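Local atomic coordinates of hypothetical protein (Chromobacterium violaceum, PDB entry 2O3I), a protein that is of unknown function but belongs to the DUF917 family, whose two domains resemble those of S-methyl-thiohydantoin desulfurases. Residues Leu226-Lys231 / Leu255-Lys260. The protein carries 2 engineered substitutions. Sequence-based numbering, arbitrary orientation.
Sequences LSRALK and LDIKGK
The C-terminal end of helix 244-255, where the chain turns off toward strand 260-262, packs here on the flank of helix 225-237, to which it is joined through a short connection. Leu-255 carries the contact: its CD2 methyl rests over the helix surface between two residues one turn apart, 4.0 Å from CB of Arg-228 and 3.9 Å from CD of Lys-231. The CA atoms of Arg-228 and Leu-255 stand 7.0 Å apart. Lys-231 has CG anti to its backbone N (chi1 -177°) and is extended from there on, which runs its methylenes past Leu-255 in the opposite direction and delivers NZ to a salt bridge with Glu-254, on the last turn of helix 244-255. The arm of Arg-228 leaves its helix with CG lodged between backbone N and carbonyl carbon (chi1 69°), then stretches out from CG to NE, bringing NH1 to 4.2 Å from CD1 of Ile-257, obliquely to the guanidinium. Between Leu-255 and Ile-257, Asp-256 breaks the helix with a positive phi of 55°, and both flanking hydrophobic side chains set out toward helix 225-237. The contact is small, 187 Å² in all, and lies at the surface. Phe-20, just after helix 10-19, completes it: its ring makes a cation-pi pair with Arg-228, and the side chains of Leu-255 and Ile-257 both touch Phe-20. Elsewhere on helix 225-237, Leu-226, Ala-229 and Leu-230 pack on helix 10-19, while beyond Ile-257 the chain joins the antiparallel sheet, Lys-260 pairing with Ala-357 of strand 352-358.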
# COMPACT_ATOMS: atom_id res chain seq x y z
N LEU A 226 4.99 -14.94 -27.78
CA LEU A 226 3.99 -15.94 -27.47
C LEU A 226 4.07 -17.08 -28.49
O LEU A 226 4.12 -18.25 -28.11
CB LEU A 226 2.58 -15.32 -27.46
CG LEU A 226 1.46 -16.18 -26.86
CD1 LEU A 226 0.33 -15.29 -26.41
CD2 LEU A 226 0.99 -17.22 -27.87
N SER A 227 4.11 -16.74 -29.78
CA SER A 227 4.19 -17.76 -30.81
C SER A 227 5.46 -18.63 -30.75
O SER A 227 5.40 -19.84 -30.94
CB SER A 227 4.03 -17.13 -32.20
OG SER A 227 4.84 -15.98 -32.35
N ARG A 228 6.61 -18.02 -30.46
CA ARG A 228 7.82 -18.81 -30.37
C ARG A 228 7.74 -19.74 -29.15
O ARG A 228 8.27 -20.84 -29.15
CB ARG A 228 9.07 -17.92 -30.29
CG ARG A 228 9.18 -17.18 -29.00
CD ARG A 228 10.62 -16.78 -28.70
NE ARG A 228 10.71 -16.41 -27.30
CZ ARG A 228 11.62 -15.60 -26.78
NH1 ARG A 228 12.56 -15.08 -27.55
NH2 ARG A 228 11.58 -15.31 -25.49
N ALA A 229 7.06 -19.29 -28.10
CA ALA A 229 6.90 -20.12 -26.91
C ALA A 229 6.06 -21.34 -27.28
O ALA A 229 6.33 -22.45 -26.82
CB ALA A 229 6.22 -19.34 -25.80
N LEU A 230 5.04 -21.12 -28.11
CA LEU A 230 4.16 -22.20 -28.56
C LEU A 230 4.87 -23.18 -29.49
O LEU A 230 4.67 -24.40 -29.40
CB LEU A 230 2.94 -21.61 -29.27
CG LEU A 230 1.94 -22.61 -29.87
CD1 LEU A 230 1.31 -23.46 -28.76
CD2 LEU A 230 0.88 -21.86 -30.67
N LYS A 231 5.70 -22.67 -30.39
CA LYS A 231 6.41 -23.54 -31.32
C LYS A 231 7.39 -24.45 -30.58
O LYS A 231 7.51 -25.64 -30.90
CB LYS A 231 7.14 -22.71 -32.37
CG LYS A 231 7.85 -23.55 -33.43
CD LYS A 231 8.38 -22.70 -34.57
CE LYS A 231 9.14 -23.56 -35.57
NZ LYS A 231 9.79 -22.71 -36.62
N LEU A 255 14.15 -21.46 -34.37
CA LEU A 255 13.79 -20.15 -33.83
C LEU A 255 14.89 -19.11 -34.04
O LEU A 255 14.77 -17.97 -33.60
CB LEU A 255 13.46 -20.27 -32.34
CG LEU A 255 12.28 -21.20 -32.02
CD1 LEU A 255 12.20 -21.45 -30.52
CD2 LEU A 255 10.99 -20.60 -32.54
N ASP A 256 15.96 -19.50 -34.72
CA ASP A 256 17.07 -18.60 -35.00
C ASP A 256 17.61 -17.97 -33.71
O ASP A 256 17.80 -16.75 -33.62
CB ASP A 256 16.59 -17.51 -35.98
CG ASP A 256 17.73 -16.65 -36.51
OD1 ASP A 256 18.77 -17.21 -36.92
OD2 ASP A 256 17.57 -15.41 -36.52
N ILE A 257 17.85 -18.81 -32.71
CA ILE A 257 18.38 -18.37 -31.43
C ILE A 257 19.65 -19.15 -31.15
O ILE A 257 19.64 -20.39 -31.11
CB ILE A 257 17.37 -18.62 -30.27
CG1 ILE A 257 16.17 -17.68 -30.42
CG2 ILE A 257 18.04 -18.39 -28.92
CD1 ILE A 257 15.05 -17.92 -29.42
N LYS A 258 20.75 -18.44 -30.95
CA LYS A 258 22.03 -19.08 -30.68
C LYS A 258 22.30 -19.16 -29.19
O LYS A 258 22.96 -18.29 -28.62
CB LYS A 258 23.16 -18.33 -31.39
CG LYS A 258 23.04 -18.33 -32.90
CD LYS A 258 24.30 -17.79 -33.55
CE LYS A 258 24.22 -17.82 -35.07
NZ LYS A 258 25.51 -17.39 -35.70
N GLY A 259 21.79 -20.20 -28.56
CA GLY A 259 21.99 -20.37 -27.13
C GLY A 259 23.37 -20.95 -26.85
O GLY A 259 24.00 -21.51 -27.74
N LYS A 260 23.83 -20.80 -25.62
CA LYS A 260 25.14 -21.32 -25.26
C LYS A 260 25.04 -22.33 -24.12
O LYS A 260 24.32 -22.11 -23.14
CB LYS A 260 26.08 -20.18 -24.86
CG LYS A 260 27.50 -20.65 -24.56
CD LYS A 260 28.40 -19.51 -24.12
CE LYS A 260 29.79 -20.03 -23.75
NZ LYS A 260 30.66 -18.96 -23.20